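Local coordinates for protein dTDP-4-amino-4,6-dideoxyglucose formyltransferase (Mycobacterium tuberculosis CAS/NITR204, PDB 5VYQ) that probably transfers a formyl group from a tetrahydrofolate cofactor to the 4-amino group of the nucleotide sugar dTDP-4-amino-4,6-dideoxyglucose, at residues S151-S155 with G156-A160; R161-D164 with I165-E168; L195-D198 with F199-R203; G211-G214 with H215-R219. One frame throughout, in Å; residues are numbered along the deposited sequence. Where two conformers were deposited one is given.

Contact 1 of 4, residues S151-S155 with G156-A160. With 0FX (dTDP-4-amino-4,6-dideoxyglucose), chain D; EDO (1,2-ethanediol), chain E.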
# COMPACT_ATOMS: atom_id res chain seq x y z
N SER A 151 12.64 5.38 -8.11
CA SER A 151 12.40 4.08 -7.49
C SER A 151 11.19 4.06 -6.61
O SER A 151 10.61 2.98 -6.39
CB SER A 151 13.62 3.67 -6.65
OG SER A 151 13.79 4.55 -5.54
N TRP A 152 10.78 5.22 -6.10
CA TRP A 152 9.61 5.35 -5.29
C TRP A 152 8.34 5.73 -6.06
O TRP A 152 7.28 5.91 -5.47
CB TRP A 152 9.82 6.34 -4.15
CG TRP A 152 10.22 7.69 -4.60
CD1 TRP A 152 9.40 8.75 -4.87
CD2 TRP A 152 11.57 8.14 -4.85
NE1 TRP A 152 10.17 9.84 -5.27
CE2 TRP A 152 11.49 9.48 -5.28
CE3 TRP A 152 12.82 7.53 -4.76
CZ2 TRP A 152 12.63 10.23 -5.60
CZ3 TRP A 152 13.95 8.28 -5.05
CH2 TRP A 152 13.84 9.61 -5.49
N ASP A 153 8.43 5.88 -7.38
CA ASP A 153 7.27 6.33 -8.17
C ASP A 153 6.25 5.19 -8.35
O ASP A 153 6.59 4.00 -8.40
CB ASP A 153 7.67 6.82 -9.54
CG ASP A 153 7.97 8.35 -9.58
OD1 ASP A 153 7.25 9.13 -8.93
OD2 ASP A 153 8.96 8.72 -10.24
N SER A 154 4.98 5.58 -8.44
CA SER A 154 3.89 4.73 -8.88
C SER A 154 3.34 5.28 -10.18
O SER A 154 3.74 6.39 -10.61
CB SER A 154 2.83 4.77 -7.78
OG SER A 154 2.46 6.10 -7.52
N SER A 155 2.42 4.55 -10.78
CA SER A 155 1.69 5.11 -11.91
C SER A 155 1.11 6.50 -11.59
O SER A 155 1.24 7.47 -12.36
CB SER A 155 0.62 4.16 -12.39
OG SER A 155 -0.24 4.82 -13.31
N GLY A 156 0.52 6.65 -10.42
CA GLY A 156 -0.16 7.90 -10.08
C GLY A 156 0.83 9.06 -9.95
O GLY A 156 0.58 10.16 -10.42
N SER A 157 1.97 8.84 -9.32
CA SER A 157 2.92 9.91 -9.13
C SER A 157 3.58 10.31 -10.45
O SER A 157 3.81 11.50 -10.70
CB SER A 157 3.94 9.61 -8.05
OG SER A 157 4.79 8.52 -8.35
N VAL A 158 3.89 9.34 -11.30
CA VAL A 158 4.46 9.65 -12.62
C VAL A 158 3.44 10.42 -13.47
O VAL A 158 3.75 11.43 -14.11
CB VAL A 158 4.94 8.42 -13.37
CG1 VAL A 158 5.34 8.77 -14.82
CG2 VAL A 158 6.07 7.75 -12.59
N TYR A 159 2.20 9.96 -13.46
CA TYR A 159 1.15 10.56 -14.28
C TYR A 159 0.94 12.03 -13.92
O TYR A 159 0.77 12.86 -14.81
CB TYR A 159 -0.16 9.79 -14.06
CG TYR A 159 -1.23 10.16 -15.05
CD1 TYR A 159 -1.17 9.79 -16.37
CD2 TYR A 159 -2.27 10.96 -14.65
CE1 TYR A 159 -2.16 10.16 -17.27
CE2 TYR A 159 -3.25 11.38 -15.53
CZ TYR A 159 -3.19 10.97 -16.84
OH TYR A 159 -4.17 11.33 -17.71
N ALA A 160 0.99 12.38 -12.64
CA ALA A 160 0.83 13.75 -12.23
C ALA A 160 1.93 14.61 -12.84
O ALA A 160 1.65 15.71 -13.37
CB ALA A 160 0.80 13.87 -10.72
O4P 0FX D . -4.36 9.66 -19.73
P2 0FX D . -5.53 9.18 -20.52
O3P 0FX D . -6.54 10.22 -20.93
O1G 0FX D . -4.81 8.36 -21.71
C1G 0FX D . -5.44 7.29 -22.39
C2G 0FX D . -4.32 6.45 -23.02
O2G 0FX D . -3.46 6.05 -21.94
C3G 0FX D . -3.52 7.32 -23.99
O3G 0FX D . -2.33 6.63 -24.47
C4G 0FX D . -4.45 7.84 -25.08
N4A 0FX D . -3.64 8.72 -25.95
C5G 0FX D . -5.60 8.59 -24.42
C6G 0FX D . -6.68 8.83 -25.47
O5G 0FX D . -6.29 7.83 -23.41
OPP 0FX D . -6.30 7.98 -19.76
P 0FX D . -7.26 8.01 -18.47
O1P 0FX D . -8.31 7.00 -18.73
O2P 0FX D . -7.59 9.45 -18.14
O5 0FX D . -6.35 7.48 -17.27
C5 0FX D . -5.31 8.27 -16.72
C4 0FX D . -4.43 7.39 -15.86
O4 0FX D . -5.21 6.91 -14.77
C3 0FX D . -3.90 6.10 -16.50
O3 0FX D . -2.68 6.35 -17.22
C2 0FX D . -3.64 5.15 -15.34
C1 0FX D . -4.76 5.59 -14.42
N11 0FX D . -5.91 4.69 -14.50
C61 0FX D . -7.07 4.98 -15.14
C51 0FX D . -8.13 4.09 -15.13
C5A 0FX D . -9.38 4.43 -15.90
C21 0FX D . -5.90 3.54 -13.71
O21 0FX D . -4.80 3.28 -13.04
N31 0FX D . -6.90 2.66 -13.69
C41 0FX D . -8.04 2.96 -14.36
O41 0FX D . -9.04 2.06 -14.30
C1 EDO E . 11.17 -0.45 -6.68
O1 EDO E . 11.82 0.72 -7.19
C2 EDO E . 12.19 -1.58 -6.81
O2 EDO E . 12.51 -1.86 -8.17

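Contact 2 of 4, residues R161-D164 with I165-E168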
# COMPACT_ATOMS: atom_id res chain seq x y z
N ARG A 161 3.16 14.10 -12.88
CA ARG A 161 4.24 14.83 -13.54
C ARG A 161 4.05 14.86 -15.06
O ARG A 161 4.32 15.88 -15.71
CB ARG A 161 5.62 14.26 -13.16
CG ARG A 161 5.96 14.39 -11.67
CD ARG A 161 7.43 14.33 -11.27
NE ARG A 161 8.10 13.15 -11.80
CZ ARG A 161 8.05 11.95 -11.22
NH1 ARG A 161 8.65 10.94 -11.79
NH2 ARG A 161 7.36 11.77 -10.07
N LEU A 162 3.55 13.78 -15.65
CA LEU A 162 3.20 13.80 -17.07
C LEU A 162 2.20 14.89 -17.45
O LEU A 162 2.37 15.55 -18.49
CB LEU A 162 2.70 12.44 -17.58
CG LEU A 162 3.70 11.31 -17.50
CD1 LEU A 162 3.02 10.02 -17.95
CD2 LEU A 162 4.89 11.53 -18.38
N MET A 163 1.24 15.15 -16.59
CA MET A 163 0.26 16.19 -16.89
C MET A 163 0.95 17.57 -16.80
O MET A 163 0.60 18.47 -17.58
CB MET A 163 -0.92 16.12 -15.96
CG MET A 163 -1.75 14.84 -16.06
SD MET A 163 -2.44 14.53 -17.67
CE MET A 163 -1.11 13.67 -18.48
N ASP A 164 1.89 17.77 -15.89
CA ASP A 164 2.64 19.04 -15.83
C ASP A 164 3.49 19.19 -17.09
O ASP A 164 3.55 20.27 -17.66
CB ASP A 164 3.56 19.11 -14.61
CG ASP A 164 2.81 19.24 -13.29
OD1 ASP A 164 1.69 19.73 -13.27
OD2 ASP A 164 3.37 18.83 -12.25
N ILE A 165 4.13 18.12 -17.53
CA ILE A 165 4.94 18.14 -18.74
C ILE A 165 4.10 18.42 -19.97
O ILE A 165 4.51 19.14 -20.88
CB ILE A 165 5.79 16.86 -18.91
CG1 ILE A 165 6.81 16.81 -17.77
CG2 ILE A 165 6.36 16.78 -20.29
CD1 ILE A 165 7.54 15.48 -17.66
N GLU A 166 2.89 17.88 -20.01
CA GLU A 166 2.05 18.08 -21.15
C GLU A 166 1.71 19.55 -21.27
O GLU A 166 1.75 20.09 -22.37
CB GLU A 166 0.77 17.25 -20.98
CG GLU A 166 -0.14 17.27 -22.13
CD GLU A 166 -1.22 16.17 -22.02
OE1 GLU A 166 -2.31 16.65 -21.91
OE2 GLU A 166 -1.00 14.95 -21.98
N ARG A 167 1.38 20.17 -20.14
CA ARG A 167 1.02 21.58 -20.14
C ARG A 167 2.21 22.43 -20.60
O ARG A 167 2.06 23.31 -21.46
CB ARG A 167 0.54 22.00 -18.76
CG ARG A 167 0.46 23.53 -18.58
CD ARG A 167 -0.15 23.90 -17.25
NE ARG A 167 -1.57 23.55 -17.24
CZ ARG A 167 -2.54 24.32 -17.75
NH1 ARG A 167 -3.82 23.88 -17.71
NH2 ARG A 167 -2.25 25.52 -18.30
N GLU A 168 3.41 22.09 -20.10
CA GLU A 168 4.65 22.80 -20.47
C GLU A 168 4.89 22.71 -21.98
O GLU A 168 5.17 23.69 -22.68
CB GLU A 168 5.84 22.26 -19.63
CG GLU A 168 5.75 22.81 -18.20
CD GLU A 168 6.56 22.21 -17.05
OE1 GLU A 168 7.38 21.27 -17.18
OE2 GLU A 168 6.37 22.73 -15.93
O HOH W 1 3.14 22.62 -16.20

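Contact 3 of 4, residues L195-D198 with F199-R203. With FON (N-{[4-({[(6R)-2-amino-5-formyl-4-oxo-1,4,5,6,7,8-hexahydropteridin-6-yl]methyl}amino)phenyl]carbonyl}-L-glutamic acid), chain C.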
# COMPACT_ATOMS: atom_id res chain seq x y z
N LEU A 195 -2.51 -2.31 -25.67
CA LEU A 195 -3.91 -1.98 -25.73
C LEU A 195 -4.57 -2.21 -24.36
O LEU A 195 -3.96 -2.80 -23.45
CB LEU A 195 -4.64 -2.74 -26.83
CG LEU A 195 -4.14 -2.59 -28.27
CD1 LEU A 195 -4.95 -3.48 -29.20
CD2 LEU A 195 -4.26 -1.14 -28.72
N LYS A 196 -5.80 -1.73 -24.25
CA LYS A 196 -6.56 -1.86 -23.01
C LYS A 196 -6.47 -3.29 -22.46
O LYS A 196 -6.26 -3.50 -21.24
CB LYS A 196 -8.01 -1.40 -23.21
CG LYS A 196 -8.80 -1.41 -21.90
CD LYS A 196 -10.23 -0.90 -22.09
CE LYS A 196 -11.02 -0.89 -20.79
NZ LYS A 196 -10.97 -2.24 -20.17
N LYS A 197 -6.60 -4.29 -23.33
CA LYS A 197 -6.51 -5.67 -22.84
C LYS A 197 -5.19 -6.08 -22.19
O LYS A 197 -5.14 -6.96 -21.32
CB LYS A 197 -6.81 -6.67 -23.97
CG LYS A 197 -5.83 -6.64 -25.14
CD LYS A 197 -5.59 -8.01 -25.77
CE LYS A 197 -4.49 -8.77 -25.02
NZ LYS A 197 -4.68 -10.25 -24.99
N ASP A 198 -4.09 -5.53 -22.69
CA ASP A 198 -2.79 -5.78 -22.09
C ASP A 198 -2.71 -5.26 -20.65
O ASP A 198 -2.09 -5.89 -19.79
CB ASP A 198 -1.67 -5.17 -22.94
CG ASP A 198 -1.63 -5.75 -24.34
OD1 ASP A 198 -1.40 -6.98 -24.45
OD2 ASP A 198 -1.84 -4.96 -25.29
N PHE A 199 -3.36 -4.12 -20.38
CA PHE A 199 -3.47 -3.60 -19.01
C PHE A 199 -4.39 -4.49 -18.18
O PHE A 199 -4.06 -4.88 -17.05
CB PHE A 199 -4.01 -2.17 -19.03
CG PHE A 199 -4.20 -1.60 -17.67
CD1 PHE A 199 -3.10 -1.21 -16.92
CD2 PHE A 199 -5.46 -1.50 -17.13
CE1 PHE A 199 -3.27 -0.70 -15.65
CE2 PHE A 199 -5.61 -0.99 -15.86
CZ PHE A 199 -4.53 -0.60 -15.12
N GLU A 200 -5.56 -4.85 -18.73
CA GLU A 200 -6.47 -5.75 -17.97
C GLU A 200 -5.77 -7.04 -17.60
O GLU A 200 -5.83 -7.55 -16.47
CB GLU A 200 -7.78 -6.02 -18.75
CG GLU A 200 -8.59 -4.74 -18.96
CD GLU A 200 -8.93 -4.09 -17.63
OE1 GLU A 200 -9.50 -4.83 -16.81
OE2 GLU A 200 -8.64 -2.89 -17.41
N GLN A 201 -5.01 -7.59 -18.51
CA GLN A 201 -4.30 -8.79 -18.14
C GLN A 201 -3.21 -8.63 -17.07
O GLN A 201 -3.09 -9.44 -16.17
CB GLN A 201 -3.67 -9.37 -19.38
CG GLN A 201 -3.01 -10.70 -19.13
CD GLN A 201 -2.63 -11.41 -20.40
OE1 GLN A 201 -3.42 -11.50 -21.34
NE2 GLN A 201 -1.42 -11.94 -20.43
N LEU A 202 -2.44 -7.55 -17.15
CA LEU A 202 -1.43 -7.24 -16.14
C LEU A 202 -1.96 -7.08 -14.71
O LEU A 202 -1.26 -7.34 -13.70
CB LEU A 202 -0.75 -5.96 -16.60
CG LEU A 202 0.58 -5.52 -16.03
CD1 LEU A 202 1.71 -6.52 -16.25
CD2 LEU A 202 0.96 -4.22 -16.73
N ARG A 203 -3.18 -6.56 -14.61
CA ARG A 203 -3.89 -6.32 -13.36
C ARG A 203 -3.88 -7.53 -12.43
O ARG A 203 -3.84 -7.40 -11.20
CB ARG A 203 -5.36 -5.95 -13.60
CG ARG A 203 -5.61 -4.52 -14.05
CD ARG A 203 -7.07 -4.28 -14.32
NE ARG A 203 -7.77 -4.19 -13.05
CZ ARG A 203 -9.08 -4.17 -12.93
NH1 ARG A 203 -9.87 -4.23 -14.01
NH2 ARG A 203 -9.58 -4.03 -11.72
N1 FON C . -6.87 8.12 -33.89
C2 FON C . -5.88 7.59 -34.59
NA2 FON C . -6.11 7.27 -35.90
N3 FON C . -4.69 7.38 -34.01
C4 FON C . -4.43 7.67 -32.71
O4 FON C . -3.29 7.49 -32.21
C4A FON C . -5.50 8.29 -31.91
N5 FON C . -5.43 8.62 -30.55
C6 FON C . -6.73 8.61 -29.85
C7 FON C . -7.66 9.56 -30.60
N8 FON C . -7.78 9.10 -31.96
C8A FON C . -6.76 8.51 -32.61
C9 FON C . -7.32 7.19 -29.69
N10 FON C . -6.46 6.41 -28.80
C11 FON C . -7.16 2.45 -27.74
C12 FON C . -6.00 3.11 -27.32
C13 FON C . -5.79 4.44 -27.69
C14 FON C . -6.73 5.12 -28.46
C15 FON C . -7.88 4.48 -28.89
C16 FON C . -8.09 3.14 -28.53
C FON C . -7.37 0.99 -27.33
O FON C . -6.66 0.42 -26.47
N FON C . -8.38 0.33 -27.90
CA FON C . -8.77 -1.03 -27.54
CB FON C . -10.25 -1.13 -27.14
CG FON C . -10.51 -0.22 -25.94
CD FON C . -11.76 -0.48 -25.13
OE1 FON C . -12.27 -1.62 -25.14
OE2 FON C . -12.22 0.46 -24.42
CT FON C . -8.46 -1.95 -28.70
O1 FON C . -8.40 -3.17 -28.42
O2 FON C . -8.27 -1.46 -29.84
CP1 FON C . -4.33 8.86 -29.97
O3 FON C . -4.27 9.12 -28.78
O HOH W 2 -3.51 -12.51 -23.55

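Contact 4 of 4, residues G211-G214 with H215-R219. With EDO (1,2-ethanediol), chain E.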
# COMPACT_ATOMS: atom_id res chain seq x y z
N GLY A 211 9.80 -14.44 -9.16
CA GLY A 211 10.56 -13.31 -9.63
C GLY A 211 11.33 -12.68 -8.48
O GLY A 211 11.27 -13.16 -7.34
N THR A 212 12.00 -11.57 -8.76
CA THR A 212 12.69 -10.86 -7.72
C THR A 212 11.75 -9.93 -6.99
O THR A 212 10.70 -9.56 -7.50
CB THR A 212 13.88 -10.04 -8.25
OG1 THR A 212 13.37 -9.05 -9.14
CG2 THR A 212 14.88 -10.89 -8.99
N PHE A 213 12.17 -9.58 -5.79
CA PHE A 213 11.41 -8.64 -5.01
C PHE A 213 11.31 -7.32 -5.76
O PHE A 213 10.25 -6.71 -5.77
CB PHE A 213 12.08 -8.44 -3.68
CG PHE A 213 11.15 -8.41 -2.55
CD1 PHE A 213 9.90 -7.77 -2.70
CD2 PHE A 213 11.54 -8.94 -1.32
CE1 PHE A 213 8.99 -7.67 -1.66
CE2 PHE A 213 10.64 -8.83 -0.26
CZ PHE A 213 9.39 -8.22 -0.43
N GLY A 214 12.39 -6.92 -6.40
CA GLY A 214 12.39 -5.70 -7.25
C GLY A 214 11.33 -5.75 -8.34
O GLY A 214 10.55 -4.78 -8.54
N HIS A 215 11.27 -6.89 -9.01
CA HIS A 215 10.33 -7.09 -10.11
C HIS A 215 8.93 -7.00 -9.55
O HIS A 215 8.05 -6.39 -10.15
CB HIS A 215 10.62 -8.47 -10.71
CG HIS A 215 9.60 -8.92 -11.69
ND1 HIS A 215 9.68 -8.61 -13.02
CD2 HIS A 215 8.49 -9.69 -11.53
CE1 HIS A 215 8.64 -9.14 -13.65
NE2 HIS A 215 7.91 -9.81 -12.77
N PHE A 216 8.69 -7.68 -8.43
CA PHE A 216 7.36 -7.59 -7.84
C PHE A 216 6.95 -6.17 -7.43
O PHE A 216 5.80 -5.75 -7.61
CB PHE A 216 7.27 -8.54 -6.66
CG PHE A 216 5.92 -8.60 -6.08
CD1 PHE A 216 4.86 -9.10 -6.84
CD2 PHE A 216 5.70 -8.15 -4.78
CE1 PHE A 216 3.56 -9.16 -6.36
CE2 PHE A 216 4.41 -8.22 -4.27
CZ PHE A 216 3.36 -8.71 -5.07
N LEU A 217 7.87 -5.44 -6.80
CA LEU A 217 7.58 -4.09 -6.37
C LEU A 217 7.30 -3.23 -7.61
O LEU A 217 6.42 -2.35 -7.56
CB LEU A 217 8.74 -3.52 -5.57
CG LEU A 217 8.87 -3.95 -4.10
CD1 LEU A 217 10.28 -3.69 -3.56
CD2 LEU A 217 7.81 -3.26 -3.24
N ASN A 218 8.02 -3.45 -8.71
CA ASN A 218 7.73 -2.72 -9.95
C ASN A 218 6.32 -3.01 -10.47
O ASN A 218 5.56 -2.09 -10.78
CB ASN A 218 8.75 -3.02 -11.03
CG ASN A 218 10.08 -2.35 -10.78
OD1 ASN A 218 10.22 -1.48 -9.92
ND2 ASN A 218 11.07 -2.79 -11.51
N ARG A 219 5.91 -4.28 -10.41
CA ARG A 219 4.52 -4.58 -10.76
C ARG A 219 3.49 -3.86 -9.91
O ARG A 219 2.51 -3.31 -10.44
CB ARG A 219 4.31 -6.09 -10.69
CG ARG A 219 2.93 -6.65 -11.05
CD ARG A 219 2.61 -6.49 -12.54
NE ARG A 219 1.57 -7.46 -12.88
CZ ARG A 219 1.76 -8.77 -13.01
NH1 ARG A 219 0.70 -9.55 -13.21
NH2 ARG A 219 2.98 -9.30 -12.98
C1 EDO E . 11.17 -0.45 -6.68
O1 EDO E . 11.82 0.72 -7.19
C2 EDO E . 12.19 -1.58 -6.81
O2 EDO E . 12.51 -1.86 -8.17

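Contact 1 of 4, residues S151-S155 with G156-A160
Between S154 and S157 the loop after strand 141-147, extended at D153 and S154, turns into helix 155-179, whose first turns are held by V158 N on S154 O (3.0 Å) and Y159 N on S155 O (2.9 Å). S154 and S157 form a capping box. In one direction S154 N donates to S157 OG over 2.9 Å; in the other, S157 N reaches S154 OG in a weak bond of 3.3 Å. Both serines set OG between backbone N and carbonyl carbon (chi1 55° and 64°), which folds each hydroxyl back over the chain, and serine is short enough for this double role. S157 OG is gripped a second time because it gives its own proton to D153 OD1, 2.6 Å away, meeting that oxygen on its anti side and somewhat out of the carboxylate plane. The other carboxylate oxygen, D153 OD2, is held by R161 and by E150 N. V158 CG2 packs against D153 CB, the two side chains crossing at about a right angle, and a branched aliphatic group fits this buried flank. On another side of the helix Y159 faces the sugar nucleotide: its OH donates to O4P of dTDP-4-amino-4,6-dideoxyglucose (2.6 Å), while C4 of the deoxyribose sits over the ring's centre. S155 OG, bound to H225 and Q115, lines the same pocket. The acid at the helix start probably interacts favourably with the helix dipole, and the capped turn puts Y159 where it can grip the diphosphate.

Contact 2 of 4, residues R161-D164 with I165-E168
M163 CE lies above the plane of the E166 carboxylate but out past OE2, its nearest atom at 3.7 Å. That same oxygen is hydrogen-bonded to NE2 of H83, whose ND1 is in turn hydrogen-bonded to the bound dTDP-sugar, so E166 probably helps to orient this histidine. M163 and E166 lie side by side and point the same way. M163 manages this by bending at chi2 and chi3, a flexibility that lets the thioether fit between E166 and the residues H32, H83 and P103, whereas E166 runs extended with CG opposite its backbone N (chi1 -175°). These are neighbours one turn apart in the middle of helix 155-179, which packs against strand 141-147 and helix 31-43 of the formyltransferase domain. Its i to i+4 bonds include I165 N to R161 O (2.9 Å) and E166 N to L162 O (2.8 Å). I165 lays CG1 over R161 O and packs its branched chain on C147 and on the side chain of R145 of strand 141-147. R161 reaches back to A148 O, and R167 pairs with D39 on helix 31-43. A water donates to D164 O, 2.8 Å away.

Contact 3 of 4, residues L195-D198 with F199-R203
K196 keeps CG opposite its backbone N (chi1 -175°) and runs straight until a kink at chi4, while E200, with CG anti to its carbonyl carbon, bends at chi2 (-58°), so that the two side chains meet across one helical turn. The result is a long salt bridge, K196 NZ to E200 OE2 at 3.7 Å, with NZ equally near E200 CG. E200 OE1 turns the other way, accepting from R203 NH1 (2.9 Å) through its syn lone pair, and the partner lies almost in the guanidinium plane. A carboxylate between two cations suits the i, i+4, i+7 spacing, and R203 NE is further held by N230 O. This network runs along helix 196-203. L195 occupies its N-cap position and cannot offer a side-chain cap; instead L195 N donates to D198 OD2 at 2.8 Å, nearly straight. The helix start also receives folinic acid. K196 N donates to atom O of the ligand, its benzoyl amide oxygen, over 3.2 Å. K196 CD lies 3.4 Å from ligand OE2, and L195 CD1 touches ligand O1. On the solvent side K197 and Q201 lie side by side, pointing the same way, and K197 NZ donates to a water 2.9 Å away. F199, on the buried side, meets F113 edge-to-face, and L202 packs on F117 and I120 of helix 114-121.

Contact 4 of 4, residues G211-G214 with H215-R219
H215, G214 and F213 carry most of this contact, where strand 210-212 passes straight into helix 213-222. H215 N donates to T212 OG1 over 3.0 Å, the N-cap bond of the helix. T212 brings OG1 there by setting it between its backbone N and carbonyl carbon (chi1 63°), a reach well suited to threonine at the cap. The histidine CB tucks against the same hydroxyl at 3.2 Å, its side chain crossing that of T212 at about a right angle, and NE2 makes a weak hydrogen bond to E209. G214, in the first turn, offers its carbonyl to N218 N (2.9 Å). The N218 amide carbon lies 3.3 Å from G214 O, and its OD1 takes a bond from R221 and another from a bound 1,2-ethanediol. F213, although its CB points away from 215-219, brings CD1 to L217 CD1 at 4.2 Å, an oblique apolar touch between two bulky hydrophobic side chains. L217 N also binds F213 O. The helix belongs to the C-terminal dimerization domain and lies at the subunit interface: F213 stacks on F216 of the second subunit, G211 and T212 pair with an antiparallel strand of that chain, and R219 reaches back to helix 196-203 at L202 O.

All four contacts are local, each closing within a turn or two, so along the chain they follow in series and none nests in or crosses another. Contact 1 starts helix 155-179 after strand 141-147, and contact 2 continues on the same helix; a salt bridge joins them. Contact 3 follows in helix 196-203, its centre about 24 Å from that of contact 2 and on the opposite side of the chain's centre. Contact 4 then turns strand 210-212 into helix 213-222, and a side-chain to backbone bond ties it to contact 3. Contacts 1 and 4 both meet the second subunit, and a single ethanediol bonds to both.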